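Local coordinates for protein ribonucleoside-diphosphate reductase subunit beta (Streptococcus sanguinis, PDB 4N83) that forms the dimanganese-bearing small subunit of a class Ib ribonucleotide reductase, which probably converts ribonucleoside diphosphates into the deoxyribonucleotides needed for DNA synthesis, at residues Ala7-Trp10 and Asn11-Glu14; Ile137-Ile140 and Tyr141-Thr145; Pro210-Glu213 and Gln214-Lys218; Phe270-Ser273 and Ala274-Asn278. All blocks are in the same frame, centred on the assembly; numbering follows the deposited sequence.

Contact 1: residues Ala7-Trp10 and Asn11-Glu14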
loop_
_atom_site.group_PDB
_atom_site.type_symbol
_atom_site.label_atom_id
_atom_site.label_comp_id
_atom_site.label_asym_id
_atom_site.label_seq_id
_atom_site.Cartn_x
_atom_site.Cartn_y
_atom_site.Cartn_z
ATOM N N ALA A 7 -15.716 -9.993 -6.048
ATOM C CA ALA A 7 -15.602 -8.533 -6.072
ATOM C C ALA A 7 -15.846 -7.986 -4.673
ATOM O O ALA A 7 -16.866 -8.295 -4.057
ATOM C CB ALA A 7 -16.602 -7.933 -7.047
ATOM N N ILE A 8 -14.914 -7.176 -4.176
ATOM C CA ILE A 8 -15.033 -6.594 -2.837
ATOM C C ILE A 8 -16.160 -5.554 -2.787
ATOM O O ILE A 8 -16.207 -4.627 -3.601
ATOM C CB ILE A 8 -13.693 -5.989 -2.341
ATOM C CG1 ILE A 8 -13.791 -5.605 -0.859
ATOM C CG2 ILE A 8 -13.264 -4.790 -3.181
ATOM C CD1 ILE A 8 -12.456 -5.289 -0.220
ATOM N N ASN A 9 -17.072 -5.737 -1.833
ATOM C CA ASN A 9 -18.225 -4.859 -1.653
ATOM C C ASN A 9 -18.165 -4.198 -0.283
ATOM O O ASN A 9 -18.259 -4.878 0.739
ATOM C CB ASN A 9 -19.523 -5.664 -1.787
ATOM C CG ASN A 9 -20.771 -4.799 -1.693
ATOM O OD1 ASN A 9 -20.708 -3.573 -1.804
ATOM N ND2 ASN A 9 -21.917 -5.440 -1.493
ATOM N N TRP A 10 -18.015 -2.874 -0.266
ATOM C CA TRP A 10 -17.933 -2.115 0.987
ATOM C C TRP A 10 -19.313 -1.772 1.573
ATOM O O TRP A 10 -19.404 -1.193 2.656
ATOM C CB TRP A 10 -17.091 -0.848 0.791
ATOM C CG TRP A 10 -15.627 -1.130 0.556
ATOM C CD1 TRP A 10 -15.046 -1.537 -0.610
ATOM C CD2 TRP A 10 -14.565 -1.022 1.515
ATOM N NE1 TRP A 10 -13.689 -1.689 -0.439
ATOM C CE2 TRP A 10 -13.368 -1.380 0.855
ATOM C CE3 TRP A 10 -14.508 -0.658 2.867
ATOM C CZ2 TRP A 10 -12.128 -1.384 1.501
ATOM C CZ3 TRP A 10 -13.273 -0.661 3.509
ATOM C CH2 TRP A 10 -12.102 -1.022 2.824
ATOM N N ASN A 11 -20.378 -2.125 0.852
ATOM C CA ASN A 11 -21.739 -2.102 1.398
ATOM C C ASN A 11 -22.129 -3.457 1.996
ATOM O O ASN A 11 -23.247 -3.624 2.489
ATOM C CB ASN A 11 -22.747 -1.704 0.315
ATOM C CG ASN A 11 -22.561 -0.273 -0.155
ATOM O OD1 ASN A 11 -22.723 0.669 0.621
ATOM N ND2 ASN A 11 -22.227 -0.100 -1.430
ATOM N N ALA A 12 -21.209 -4.421 1.929
ATOM C CA ALA A 12 -21.370 -5.725 2.566
ATOM C C ALA A 12 -20.208 -5.959 3.532
ATOM O O ALA A 12 -19.368 -6.835 3.315
ATOM C CB ALA A 12 -21.424 -6.824 1.514
ATOM N N ILE A 13 -20.167 -5.161 4.596
ATOM C CA ILE A 13 -19.084 -5.229 5.577
ATOM C C ILE A 13 -19.327 -6.379 6.554
ATOM O O ILE A 13 -20.414 -6.506 7.123
ATOM C CB ILE A 13 -18.939 -3.906 6.366
ATOM C CG1 ILE A 13 -18.664 -2.727 5.420
ATOM C CG2 ILE A 13 -17.834 -4.011 7.410
ATOM C CD1 ILE A 13 -17.308 -2.748 4.740
ATOM N N GLU A 14 -18.304 -7.210 6.740
ATOM C CA GLU A 14 -18.376 -8.350 7.649
ATOM C C GLU A 14 -18.023 -7.912 9.066
ATOM O O GLU A 14 -18.766 -8.185 10.008
ATOM C CB GLU A 14 -17.429 -9.460 7.179
ATOM C CG GLU A 14 -17.832 -10.081 5.843
ATOM C CD GLU A 14 -16.685 -10.766 5.116
ATOM O OE1 GLU A 14 -16.827 -11.020 3.901
ATOM O OE2 GLU A 14 -15.644 -11.051 5.745
#
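Asn9 meets both Asn11 and Ala12, and in doing so shows how one asparagine can organise a turn with its backbone and its side chain at once. Its carbonyl O accepts from the amide N of Ala12 at 3.2 Å, closing a type I beta turn from Asn9 to Ala12. Its side-chain OD1 receives the N-H of Asn11 across 3.0 Å, an Asx turn laid over the beta turn. With CG anti to the backbone N (chi1 -177°), the amide folds alongside the following residues. In both bonds the donor sits well above the plane of the acceptor carbonyl. The other branch of the amide, ND2, lies 3.3 Å from the methyl CB of Ala12.

Beyond the polar turn, the Ile13 side chain leans back against Trp10: CG1 comes to 3.2 Å from the Trp10 carbonyl O, and CD1 approaches the indole obliquely, 4.0 Å from CE3. The indole itself meets His85 edge-to-face and makes a cation-pi contact with Lys102 of the second subunit.

Asn11 ND2 makes weak bonds to Ser105 O and Ser109 OG of the second subunit, while Ala7 N bonds Asn125 OD1 of that subunit. Asn9 O is shared between the turn and a hydrogen bond with His85 of helix 84-111, whereas Ala7 N and Asn11 ND2 are spent on the partner chain. This division is consistent with a turn shaped by its own asparagine and held between helix 84-111 and the second subunit.

Contact 2: residues Ile137-Ile140 and Tyr141-Thr145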
loop_
_atom_site.group_PDB
_atom_site.type_symbol
_atom_site.label_atom_id
_atom_site.label_comp_id
_atom_site.label_asym_id
_atom_site.label_seq_id
_atom_site.Cartn_x
_atom_site.Cartn_y
_atom_site.Cartn_z
ATOM N N ILE A 137 12.695 -11.449 14.242
ATOM C CA ILE A 137 11.370 -11.015 13.801
ATOM C C ILE A 137 11.018 -11.548 12.408
ATOM O O ILE A 137 9.910 -12.041 12.202
ATOM C CB ILE A 137 11.247 -9.471 13.824
ATOM C CG1 ILE A 137 11.426 -8.929 15.251
ATOM C CG2 ILE A 137 9.908 -9.018 13.257
ATOM C CD1 ILE A 137 10.325 -9.306 16.225
ATOM N N ASN A 138 11.948 -11.448 11.460
ATOM C CA ASN A 138 11.691 -11.899 10.086
ATOM C C ASN A 138 11.548 -13.418 9.984
ATOM O O ASN A 138 10.780 -13.918 9.161
ATOM C CB ASN A 138 12.791 -11.419 9.132
ATOM C CG ASN A 138 12.409 -11.575 7.666
ATOM O OD1 ASN A 138 11.229 -11.618 7.315
ATOM N ND2 ASN A 138 13.413 -11.654 6.801
ATOM N N GLU A 139 12.295 -14.142 10.817
ATOM C CA GLU A 139 12.177 -15.600 10.906
ATOM C C GLU A 139 10.758 -16.003 11.314
ATOM O O GLU A 139 10.237 -17.016 10.844
ATOM C CB GLU A 139 13.207 -16.161 11.898
ATOM C CG GLU A 139 13.188 -17.678 12.064
ATOM C CD GLU A 139 12.193 -18.167 13.107
ATOM O OE1 GLU A 139 12.032 -17.502 14.156
ATOM O OE2 GLU A 139 11.573 -19.227 12.880
ATOM N N ILE A 140 10.143 -15.202 12.184
ATOM C CA ILE A 140 8.755 -15.419 12.590
ATOM C C ILE A 140 7.808 -15.148 11.417
ATOM O O ILE A 140 6.863 -15.905 11.200
ATOM C CB ILE A 140 8.370 -14.545 13.805
ATOM C CG1 ILE A 140 9.188 -14.952 15.036
ATOM C CG2 ILE A 140 6.883 -14.670 14.116
ATOM C CD1 ILE A 140 9.285 -13.872 16.092
ATOM N N TYR A 141 8.064 -14.079 10.663
ATOM C CA TYR A 141 7.239 -13.752 9.494
ATOM C C TYR A 141 7.332 -14.832 8.415
ATOM O O TYR A 141 6.327 -15.180 7.795
ATOM C CB TYR A 141 7.620 -12.390 8.891
ATOM C CG TYR A 141 7.305 -11.177 9.753
ATOM C CD1 TYR A 141 6.125 -11.096 10.497
ATOM C CD2 TYR A 141 8.177 -10.091 9.796
ATOM C CE1 TYR A 141 5.843 -9.985 11.274
ATOM C CE2 TYR A 141 7.897 -8.975 10.567
ATOM C CZ TYR A 141 6.733 -8.927 11.306
ATOM O OH TYR A 141 6.458 -7.817 12.073
ATOM N N LEU A 142 8.536 -15.356 8.201
ATOM C CA LEU A 142 8.765 -16.364 7.166
ATOM C C LEU A 142 8.250 -17.755 7.559
ATOM O O LEU A 142 7.745 -18.485 6.706
ATOM C CB LEU A 142 10.256 -16.438 6.802
ATOM C CG LEU A 142 10.848 -15.221 6.078
ATOM C CD1 LEU A 142 12.367 -15.313 6.023
ATOM C CD2 LEU A 142 10.273 -15.078 4.676
ATOM N N ASN A 143 8.367 -18.111 8.840
ATOM C CA ASN A 143 8.053 -19.473 9.303
ATOM C C ASN A 143 6.944 -19.586 10.358
ATOM O O ASN A 143 6.231 -20.591 10.393
ATOM C CB ASN A 143 9.324 -20.146 9.834
ATOM C CG ASN A 143 10.434 -20.205 8.798
ATOM O OD1 ASN A 143 11.585 -19.880 9.092
ATOM N ND2 ASN A 143 10.094 -20.613 7.581
ATOM N N GLY A 144 6.805 -18.578 11.216
ATOM C CA GLY A 144 5.802 -18.595 12.288
ATOM C C GLY A 144 4.368 -18.659 11.786
ATOM O O GLY A 144 4.087 -18.295 10.642
ATOM N N THR A 145 3.464 -19.120 12.650
ATOM C CA THR A 145 2.054 -19.321 12.285
ATOM C C THR A 145 1.204 -18.054 12.449
ATOM O O THR A 145 1.644 -17.063 13.037
ATOM C CB THR A 145 1.417 -20.461 13.110
ATOM O OG1 THR A 145 1.658 -20.242 14.506
ATOM C CG2 THR A 145 1.997 -21.807 12.698
#
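Ile137 and Tyr141 lie side by side, one turn apart near the end of helix 128-143, and carry the apolar part of the contact. The Ile137 methyl CG2 reaches Tyr141 CE2 at 3.4 Å, while Ile137 O stands over one face of the phenol ring, offset toward its rim. With CG beside the backbone N (chi1 -68°), the tyrosine ring swings back along the preceding turn. Leu142 lies against the amide of Asn138, its CG 3.8 Å from Asn138 OD1, the two side chains crossing at a slant.

Backbone hydrogen bonds supply the framework, that of the C-terminal turn of an alpha-helix. Tyr141 N donates to Ile137 O, Leu142 N to Asn138 O at 2.8 Å, and Asn143 N to Glu139 O at 3.0 Å. The i to i+4 series runs out in a weak bond from Gly144 N to Ile140 O, and Gly144 is where the chain first departs from helical angles.

Among polar side chains, Tyr141 OH is hydrogen-bonded to Gln69 NE2 of helix 49-78, and Asn138 OD1 makes a weak bond to Ser72 OG.

The tyrosine side chain lies about 8 Å from a bound manganese ion. It packs on helix 148-160 and on Ala76 of helix 49-78; Ile140 faces Trp220 and Leu224 of helix 211-240, and Asn138 and Leu142 touch Tyr4 of the second subunit.

Contact 3: residues Pro210-Glu213 and Gln214-Lys218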
loop_
_atom_site.group_PDB
_atom_site.type_symbol
_atom_site.label_atom_id
_atom_site.label_comp_id
_atom_site.label_asym_id
_atom_site.label_seq_id
_atom_site.Cartn_x
_atom_site.Cartn_y
_atom_site.Cartn_z
ATOM N N PRO A 210 -8.757 -23.274 22.051
ATOM C CA PRO A 210 -9.022 -23.722 23.420
ATOM C C PRO A 210 -7.904 -23.305 24.376
ATOM O O PRO A 210 -6.826 -22.912 23.924
ATOM C CB PRO A 210 -9.072 -25.244 23.284
ATOM C CG PRO A 210 -8.172 -25.544 22.137
ATOM C CD PRO A 210 -8.289 -24.381 21.192
ATOM N N GLU A 211 -8.158 -23.399 25.682
ATOM C CA GLU A 211 -7.137 -23.095 26.698
ATOM C C GLU A 211 -5.853 -23.907 26.493
ATOM O O GLU A 211 -4.770 -23.473 26.893
ATOM C CB GLU A 211 -7.672 -23.321 28.124
ATOM C CG GLU A 211 -8.281 -22.089 28.784
ATOM C CD GLU A 211 -9.766 -21.935 28.514
ATOM O OE1 GLU A 211 -10.537 -22.837 28.903
ATOM O OE2 GLU A 211 -10.163 -20.904 27.930
ATOM N N ASP A 212 -5.987 -25.085 25.885
ATOM C CA ASP A 212 -4.845 -25.907 25.478
ATOM C C ASP A 212 -3.818 -25.094 24.684
ATOM O O ASP A 212 -2.657 -24.989 25.083
ATOM C CB ASP A 212 -5.338 -27.096 24.639
ATOM C CG ASP A 212 -4.204 -27.894 24.014
ATOM O OD1 ASP A 212 -3.148 -28.057 24.661
ATOM O OD2 ASP A 212 -4.376 -28.370 22.872
ATOM N N GLU A 213 -4.260 -24.517 23.572
ATOM C CA GLU A 213 -3.370 -23.791 22.665
ATOM C C GLU A 213 -3.097 -22.350 23.113
ATOM O O GLU A 213 -2.157 -21.720 22.627
ATOM C CB GLU A 213 -3.947 -23.797 21.246
ATOM C CG GLU A 213 -4.176 -25.191 20.680
ATOM C CD GLU A 213 -4.849 -25.171 19.320
ATOM O OE1 GLU A 213 -4.318 -24.515 18.402
ATOM O OE2 GLU A 213 -5.906 -25.822 19.168
ATOM N N GLN A 214 -3.912 -21.833 24.033
ATOM C CA GLN A 214 -3.742 -20.466 24.542
ATOM C C GLN A 214 -2.604 -20.356 25.559
ATOM O O GLN A 214 -1.862 -19.373 25.557
ATOM C CB GLN A 214 -5.046 -19.944 25.156
ATOM C CG GLN A 214 -6.112 -19.594 24.126
ATOM C CD GLN A 214 -7.362 -18.988 24.740
ATOM O OE1 GLN A 214 -7.326 -18.442 25.844
ATOM N NE2 GLN A 214 -8.477 -19.077 24.022
ATOM N N GLU A 215 -2.476 -21.357 26.426
ATOM C CA GLU A 215 -1.385 -21.398 27.406
ATOM C C GLU A 215 -0.020 -21.581 26.734
ATOM O O GLU A 215 0.992 -21.092 27.237
ATOM C CB GLU A 215 -1.620 -22.512 28.434
ATOM C CG GLU A 215 -2.732 -22.221 29.437
ATOM C CD GLU A 215 -2.318 -21.259 30.539
ATOM O OE1 GLU A 215 -1.188 -21.379 31.056
ATOM O OE2 GLU A 215 -3.135 -20.387 30.904
ATOM N N LYS A 216 0.000 -22.283 25.602
ATOM C CA LYS A 216 1.230 -22.479 24.827
ATOM C C LYS A 216 1.676 -21.201 24.117
ATOM O O LYS A 216 2.864 -20.881 24.091
ATOM C CB LYS A 216 1.047 -23.596 23.795
ATOM C CG LYS A 216 0.960 -24.989 24.394
ATOM C CD LYS A 216 1.000 -26.056 23.311
ATOM C CE LYS A 216 0.969 -27.456 23.900
ATOM N NZ LYS A 216 2.190 -27.767 24.694
ATOM N N LEU A 217 0.721 -20.481 23.532
ATOM C CA LEU A 217 1.018 -19.244 22.808
ATOM C C LEU A 217 1.472 -18.141 23.762
ATOM O O LEU A 217 2.419 -17.412 23.465
ATOM C CB LEU A 217 -0.205 -18.776 22.014
ATOM C CG LEU A 217 0.024 -17.631 21.024
ATOM C CD1 LEU A 217 0.837 -18.102 19.826
ATOM C CD2 LEU A 217 -1.310 -17.051 20.578
ATOM N N LYS A 218 0.787 -18.022 24.900
ATOM C CA LYS A 218 1.178 -17.076 25.949
ATOM C C LYS A 218 2.579 -17.383 26.478
ATOM O O LYS A 218 3.329 -16.469 26.817
ATOM C CB LYS A 218 0.165 -17.086 27.100
ATOM C CG LYS A 218 -1.159 -16.416 26.763
ATOM C CD LYS A 218 -2.217 -16.665 27.828
ATOM C CE LYS A 218 -1.903 -15.938 29.126
ATOM N NZ LYS A 218 -3.006 -16.075 30.117
#
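Pro210-Glu213 and Gln214-Lys218 meet across the opening turns of helix 211-240, a local contact at a helix N-terminus on the surface of this ferritin-like helical protein. Pro210 occupies the N-cap, and its carbonyl O starts the regular pattern by accepting from Gln214 N at 3.1 Å. Glu211 O then takes Glu215 N at 3.2 Å, and Glu213 O takes Leu217 N at 3.3 Å.

Three acids, Glu211, Asp212 and Glu213, follow the proline; such charges near a helix start would be expected to interact favourably with its dipole. Asp212 and Lys216 have opposite charges one turn apart, yet OD1 and NZ stay 5.3 Å from each other, too far for a salt bridge, so any attraction between them would be only a longer-range one.

Leu217 marks the inward side, packing on Phe202 and Phe206 of helix 178-206 and on Ile151 of helix 148-160. Gln214 also touches Phe206, and its NE2 bonds Leu209 O, tying the first turn back to the residue ahead of the cap. That reach follows from a chain extended beyond CG, with CG beside the backbone N (chi1 -73°), which lays Gln214 CG 3.4 Å from Pro210 O.

Contact 4: residues Phe270-Ser273 and Ala274-Asn278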
loop_
_atom_site.group_PDB
_atom_site.type_symbol
_atom_site.label_atom_id
_atom_site.label_comp_id
_atom_site.label_asym_id
_atom_site.label_seq_id
_atom_site.Cartn_x
_atom_site.Cartn_y
_atom_site.Cartn_z
ATOM N N PHE A 270 4.851 -4.857 33.494
ATOM C CA PHE A 270 5.719 -4.034 34.343
ATOM C C PHE A 270 4.933 -3.012 35.169
ATOM O O PHE A 270 3.819 -2.642 34.798
ATOM C CB PHE A 270 6.764 -3.317 33.486
ATOM C CG PHE A 270 7.677 -4.248 32.741
ATOM C CD1 PHE A 270 7.368 -4.662 31.452
ATOM C CD2 PHE A 270 8.843 -4.717 33.332
ATOM C CE1 PHE A 270 8.207 -5.525 30.765
ATOM C CE2 PHE A 270 9.686 -5.579 32.649
ATOM C CZ PHE A 270 9.368 -5.983 31.363
ATOM N N PRO A 271 5.514 -2.552 36.295
ATOM C CA PRO A 271 4.875 -1.537 37.136
ATOM C C PRO A 271 5.147 -0.089 36.701
ATOM O O PRO A 271 4.606 0.840 37.308
ATOM C CB PRO A 271 5.496 -1.799 38.511
ATOM C CG PRO A 271 6.865 -2.296 38.202
ATOM C CD PRO A 271 6.775 -3.036 36.892
ATOM N N ASP A 272 5.968 0.100 35.668
ATOM C CA ASP A 272 6.333 1.441 35.201
ATOM C C ASP A 272 5.156 2.136 34.520
ATOM O O ASP A 272 4.742 1.742 33.429
ATOM C CB ASP A 272 7.517 1.373 34.231
ATOM C CG ASP A 272 8.790 0.874 34.890
ATOM O OD1 ASP A 272 9.877 1.091 34.314
ATOM O OD2 ASP A 272 8.709 0.264 35.978
ATOM N N SER A 273 4.627 3.168 35.173
ATOM C CA SER A 273 3.512 3.952 34.641
ATOM C C SER A 273 4.041 5.170 33.875
ATOM O O SER A 273 5.231 5.242 33.560
ATOM C CB SER A 273 2.596 4.392 35.786
ATOM O OG SER A 273 1.394 4.954 35.292
ATOM N N ALA A 274 3.154 6.115 33.573
ATOM C CA ALA A 274 3.538 7.358 32.899
ATOM C C ALA A 274 4.345 8.285 33.811
ATOM O O ALA A 274 5.200 9.031 33.334
ATOM C CB ALA A 274 2.305 8.080 32.378
ATOM N N ASP A 275 4.067 8.240 35.115
ATOM C CA ASP A 275 4.798 9.048 36.103
ATOM C C ASP A 275 6.248 8.586 36.297
ATOM O O ASP A 275 7.098 9.372 36.720
ATOM C CB ASP A 275 4.076 9.036 37.458
ATOM C CG ASP A 275 2.749 9.780 37.432
ATOM O OD1 ASP A 275 1.963 9.614 38.389
ATOM O OD2 ASP A 275 2.487 10.530 36.467
ATOM N N ASP A 276 6.523 7.318 35.995
ATOM C CA ASP A 276 7.877 6.768 36.105
ATOM C C ASP A 276 8.762 7.222 34.942
ATOM O O ASP A 276 9.960 7.450 35.117
ATOM C CB ASP A 276 7.832 5.237 36.160
ATOM C CG ASP A 276 7.046 4.717 37.352
ATOM O OD1 ASP A 276 5.850 5.058 37.473
ATOM O OD2 ASP A 276 7.621 3.961 38.163
ATOM N N VAL A 277 8.161 7.351 33.761
ATOM C CA VAL A 277 8.865 7.796 32.557
ATOM C C VAL A 277 9.254 9.268 32.679
ATOM O O VAL A 277 8.589 10.034 33.378
ATOM C CB VAL A 277 7.982 7.594 31.302
ATOM C CG1 VAL A 277 8.618 8.211 30.061
ATOM C CG2 VAL A 277 7.707 6.114 31.079
ATOM N N ASN A 278 10.336 9.652 32.003
ATOM C CA ASN A 278 10.768 11.049 31.937
ATOM C C ASN A 278 9.589 11.978 31.634
ATOM O O ASN A 278 8.806 11.704 30.722
ATOM C CB ASN A 278 11.862 11.215 30.872
ATOM C CG ASN A 278 12.398 12.636 30.789
ATOM O OD1 ASN A 278 11.698 13.553 30.358
ATOM N ND2 ASN A 278 13.651 12.823 31.191
#
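Ser273 N gives its hydrogen to Asp276 OD1 over 3.2 Å, a weak bond but the shortest one assigned between the two halves of this loop. A return link runs through the backbone: Asp276 N donates weakly to Ser273 O at 3.5 Å. Side chain to backbone in one sense and backbone to backbone in the other, the pair closes a short turn whose residues Ala274 to Asp276 have helical angles without regular helical bonding. The aspartate is placed for this by a chi1 of -60°, which sets CG next to its own backbone N and swings the carboxylate back over the preceding chain, with CG 4.0 Å from Asp272 CA.

The same carboxylate brings OD2 to 4.4 Å from Asp272 OD2, an approach of like charges that would be unfavourable in isolation. Asp272 has a compensating partner, however, since its OD1 forms a salt bridge with Arg254 NE on helix 246-263. Within the turn, Val277 CG2 lies 3.6 Å from Ser273 O. The valine side chain also packs on Phe252 and Tyr255 of helix 246-263, giving the loop a buried apolar hold.

Asn278 follows at the N-cap of helix 279-285, where its side chain caps the helix start.

Taken together, the chemistry is that of an acidic surface turn with modest internal bonds. Their weakness suggests that the position of the turn owes much to what lies outside it: the pairing of Asp272 with Arg254, the burial of Val277 and the helix that begins after Asn278.

In the fold
The four contacts follow one another along the chain without interleaving, all within the ribonucleotide reductase small-chain fold, and none touches another. Contacts 2 and 3 are the closest pair, nearest atoms about 6 Å and centres about 19 Å apart; both pack on helix 148-160, and helix 211-240, which begins with contact 3, later passes Ile140 of contact 2. Contacts 1 and 4 are loops whose centres stand about 43 Å apart, one leading to helix 16-27 and the other to helix 279-285. Contact 2 thus lies within the helical bundle near the manganese and also touches the second subunit, contact 1 sits at the subunit interface, and contacts 3 and 4 lie at the surface of the chain.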